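DUF3829 domain-containing protein (Bacteroides thetaiotaomicron, PDB 3RH3) is of unknown function but is probably made as a lipoprotein of the cell envelope and folds entirely into helices and their connections. Local coordinates at residues M167-G172 with E200-A205; M178-Y181 with M187-V190. All coordinates share one frame; numbering follows the deposited sequence.

Running from the N terminus, the chain builds the long helices 79-111 and 115-154 before it reaches helix 161-181, after which it reverses through a short connection into helix 189-207. Both contacts join helices 161-181 and 189-207, within the DUF3829-like C-terminal region. Contact 1 pairs 167-172 with 200-205 and closes a large loop that contains most of the hairpin. Contact 2, between 178-181 and 187-190, is nested inside it and closes the five-residue turn. Their centres lie about 18 Å apart and they do not touch. Together they tie the two antiparallel helices at the turn and again further along their length.

Contact 1: residues M167-G172 with E200-A205; sequences MRKMSG and EKELKA
M170, K169, E202 and L203 form a helix-helix contact between two antiparallel helices of the C-terminal region, 161-181 and 189-207. The local axes pass 10.0 Å apart with their N-to-C directions at 161°, and only 213 Å² is buried, so the two helices lie nearly alongside each other with a thin interface carried by four side chains. M170, a selenomethionine, and E202 are the central pair and run antiparallel, flank against flank. The carboxylate of E202 reaches the M170 backbone, OE1 standing 3.5 Å from M170 CA, while M170 CG comes 3.8 Å from E202 CB. E202 gets there with CG anti to its carbonyl carbon (chi1 -69°) and the rest of the chain extended. Its polar end is held by T173, one turn beyond K169, whose OG1 hydrogen-bonds OE1. CG beside the backbone N and an extended chi2 carry the M170 selenium to L203, 3.9 Å from L203 CD1 and equally close to L203 CA, the two side chains roughly perpendicular. On the more exposed flank K169 crosses E202, laying its aliphatic CG and CE 3.7 Å from E202 OE2. K169 NZ stays 4.7 Å from E202 OE2, too far for a salt bridge, although the opposite charges may still attract; NZ also has a long, weak ion pair with E148. E198 brings a like charge close to E202 OE2. M170 also packs on L199 and A206 of helix 189-207, while helix 216-240 packs against both helices, F225 touching M167 and S171 and K230 touching L203.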
# COMPACT_ATOMS: atom_id res chain seq x y z
N MSE A 167 10.26 -5.03 -11.46
CA MSE A 167 8.81 -5.17 -11.37
C MSE A 167 8.35 -5.12 -9.93
O MSE A 167 7.41 -4.39 -9.64
CB MSE A 167 8.33 -6.46 -12.04
CG MSE A 167 8.39 -6.39 -13.53
SE MSE A 167 7.57 -7.93 -14.40
CE MSE A 167 9.14 -9.08 -14.49
N ARG A 168 9.02 -5.86 -9.04
CA ARG A 168 8.75 -5.84 -7.60
C ARG A 168 8.83 -4.40 -7.03
O ARG A 168 7.92 -3.98 -6.33
CB ARG A 168 9.72 -6.75 -6.85
CG ARG A 168 9.43 -8.21 -7.01
CD ARG A 168 10.20 -9.06 -5.99
NE ARG A 168 9.69 -8.94 -4.62
CZ ARG A 168 8.59 -9.54 -4.16
NH1 ARG A 168 7.84 -10.28 -4.97
NH2 ARG A 168 8.23 -9.40 -2.89
N LYS A 169 9.86 -3.63 -7.37
CA LYS A 169 9.99 -2.26 -6.85
C LYS A 169 8.88 -1.33 -7.39
O LYS A 169 8.28 -0.60 -6.59
CB LYS A 169 11.37 -1.66 -7.11
CG LYS A 169 11.62 -0.42 -6.24
CD LYS A 169 13.03 0.06 -6.24
CE LYS A 169 13.18 1.15 -5.20
NZ LYS A 169 14.61 1.46 -4.92
N MSE A 170 8.56 -1.41 -8.70
CA MSE A 170 7.51 -0.59 -9.33
C MSE A 170 6.15 -0.91 -8.76
O MSE A 170 5.40 0.02 -8.49
CB MSE A 170 7.53 -0.74 -10.85
CG MSE A 170 8.78 -0.06 -11.45
SE MSE A 170 8.73 -0.04 -13.36
CE MSE A 170 9.53 -1.73 -13.69
N SER A 171 5.89 -2.21 -8.47
CA SER A 171 4.64 -2.67 -7.86
C SER A 171 4.47 -2.05 -6.49
O SER A 171 3.37 -1.66 -6.14
CB SER A 171 4.61 -4.19 -7.78
OG SER A 171 4.29 -4.67 -9.07
N GLY A 172 5.56 -1.99 -5.73
CA GLY A 172 5.59 -1.35 -4.42
C GLY A 172 5.30 0.13 -4.52
O GLY A 172 4.48 0.66 -3.77
N GLU A 200 8.51 7.13 -12.26
CA GLU A 200 8.98 7.51 -13.59
C GLU A 200 10.48 7.18 -13.71
O GLU A 200 10.92 6.72 -14.76
CB GLU A 200 8.71 9.01 -13.86
CG GLU A 200 9.40 9.62 -15.08
CD GLU A 200 8.68 9.52 -16.41
OE1 GLU A 200 7.92 8.54 -16.61
OE2 GLU A 200 8.91 10.40 -17.26
N LYS A 201 11.24 7.41 -12.65
CA LYS A 201 12.67 7.14 -12.60
C LYS A 201 12.91 5.61 -12.66
O LYS A 201 13.78 5.17 -13.40
CB LYS A 201 13.25 7.74 -11.30
CG LYS A 201 14.73 8.05 -11.33
CD LYS A 201 15.20 8.66 -10.00
N GLU A 202 12.10 4.83 -11.94
CA GLU A 202 12.18 3.36 -11.93
C GLU A 202 11.82 2.79 -13.31
O GLU A 202 12.44 1.85 -13.79
CB GLU A 202 11.25 2.75 -10.87
CG GLU A 202 11.65 3.01 -9.43
CD GLU A 202 10.57 2.76 -8.39
OE1 GLU A 202 9.49 2.23 -8.75
OE2 GLU A 202 10.81 3.08 -7.20
N LEU A 203 10.83 3.40 -13.95
CA LEU A 203 10.35 2.95 -15.26
C LEU A 203 11.41 3.15 -16.35
O LEU A 203 11.61 2.24 -17.15
CB LEU A 203 9.06 3.69 -15.61
CG LEU A 203 8.31 3.23 -16.86
CD1 LEU A 203 7.85 1.79 -16.73
CD2 LEU A 203 7.12 4.14 -17.12
N LYS A 204 12.07 4.32 -16.39
CA LYS A 204 13.11 4.64 -17.37
C LYS A 204 14.33 3.75 -17.18
O LYS A 204 14.97 3.36 -18.16
CB LYS A 204 13.49 6.12 -17.31
CG LYS A 204 12.36 7.01 -17.82
CD LYS A 204 12.77 8.46 -18.02
CE LYS A 204 11.72 9.21 -18.81
NZ LYS A 204 11.59 8.70 -20.21
N ALA A 205 14.64 3.39 -15.91
CA ALA A 205 15.74 2.49 -15.59
C ALA A 205 15.39 1.08 -16.05
O ALA A 205 16.21 0.44 -16.72
CB ALA A 205 16.04 2.52 -14.11

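Contact 2: residues M178-Y181 with M187-V190; sequences MNLY and MDGV. With EDO (1,2-ethanediol), chain E.
L180 and Y181, in the turn 178-181 that ends helix 161-181, meet D188 and M187 where the chain returns toward helix 189-207. Just before them, N179 faces a different side: its amide hydrogen-bonds S133 through OD1 and Q137 through ND2, and a 1,2-ethanediol, presumably a crystallisation additive, which also bonds K136 NZ, gives N179 OD1 a weak hydrogen bond. L180 supplies both a backbone oxygen and a methyl group. Its carbonyl accepts a weak hydrogen bond from D188 N, long at 3.5 Å between D188 N and L180 O but almost straight at 177°. L180 CD2 lies 4.2 Å from OD2 of D188, a loose approach beside the carboxylate. Y181 then turns its ring to the selenomethionine M187. With CG anti to the backbone nitrogen (chi1 179°), the ring swings back so that Y181 CE1 comes 3.5 Å from M187 SE, and Y181 CD1 is 3.6 Å from M187 CG. The selenium sits 4.6 Å from the ring centroid and 65° off its normal, an oblique Met-aromatic contact. At the far end of the ring, Y181 OH is hydrogen-bonded to S246 N. D188 occupies the N-cap position of helix 189-207, so the weak backbone bond joins the end of one helix to the start of the next. The chemistry is consistent with a turn held largely by apolar and Met-aromatic packing, with one long backbone bond in addition.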
# COMPACT_ATOMS: atom_id res chain seq x y z
N MSE A 178 -1.32 4.36 -4.67
CA MSE A 178 -2.73 4.03 -4.46
C MSE A 178 -3.12 4.31 -3.02
O MSE A 178 -4.19 4.87 -2.78
CB MSE A 178 -3.03 2.58 -4.87
CG MSE A 178 -3.11 2.43 -6.40
SE MSE A 178 -4.72 3.31 -7.09
CE MSE A 178 -5.90 1.85 -6.79
N ASN A 179 -2.23 3.99 -2.08
CA ASN A 179 -2.45 4.27 -0.66
C ASN A 179 -2.60 5.77 -0.41
O ASN A 179 -3.50 6.17 0.33
CB ASN A 179 -1.31 3.70 0.19
CG ASN A 179 -1.57 3.79 1.67
OD1 ASN A 179 -2.66 3.51 2.16
ND2 ASN A 179 -0.61 4.26 2.42
N LEU A 180 -1.75 6.59 -1.04
CA LEU A 180 -1.81 8.04 -0.91
C LEU A 180 -3.06 8.61 -1.55
O LEU A 180 -3.66 9.54 -1.02
CB LEU A 180 -0.55 8.70 -1.51
CG LEU A 180 0.74 8.45 -0.71
CD1 LEU A 180 1.99 8.69 -1.57
CD2 LEU A 180 0.76 9.26 0.60
N TYR A 181 -3.47 8.02 -2.70
CA TYR A 181 -4.67 8.45 -3.38
C TYR A 181 -5.93 8.06 -2.58
O TYR A 181 -6.84 8.89 -2.47
CB TYR A 181 -4.73 7.88 -4.80
CG TYR A 181 -5.98 8.30 -5.51
CD1 TYR A 181 -6.10 9.58 -6.07
CD2 TYR A 181 -7.10 7.47 -5.55
CE1 TYR A 181 -7.30 10.03 -6.59
CE2 TYR A 181 -8.30 7.89 -6.13
CZ TYR A 181 -8.38 9.16 -6.67
OH TYR A 181 -9.58 9.59 -7.18
N MSE A 187 -6.88 13.32 -0.15
CA MSE A 187 -5.97 12.85 -1.21
C MSE A 187 -4.66 13.68 -1.17
O MSE A 187 -4.69 14.90 -1.22
CB MSE A 187 -6.67 12.99 -2.57
CG MSE A 187 -5.91 12.29 -3.67
SE MSE A 187 -6.24 13.14 -5.33
CE MSE A 187 -5.25 14.81 -4.97
N ASP A 188 -3.55 13.02 -0.97
CA ASP A 188 -2.26 13.67 -0.77
C ASP A 188 -1.52 13.85 -2.08
O ASP A 188 -0.67 13.03 -2.42
CB ASP A 188 -1.43 12.85 0.24
CG ASP A 188 -0.31 13.61 0.93
OD1 ASP A 188 0.12 14.67 0.38
OD2 ASP A 188 0.17 13.13 1.98
N GLY A 189 -1.84 14.96 -2.77
CA GLY A 189 -1.30 15.33 -4.07
C GLY A 189 0.20 15.39 -4.19
O GLY A 189 0.79 14.75 -5.06
N VAL A 190 0.82 16.17 -3.31
CA VAL A 190 2.25 16.42 -3.27
C VAL A 190 3.02 15.10 -3.07
O VAL A 190 3.99 14.85 -3.80
CB VAL A 190 2.58 17.52 -2.19
CG1 VAL A 190 2.29 17.04 -0.76
CG2 VAL A 190 4.00 18.05 -2.33
C1 EDO E . -7.39 3.35 5.12
O1 EDO E . -7.47 4.51 5.96
C2 EDO E . -6.00 2.72 5.12
O2 EDO E . -5.40 2.88 3.83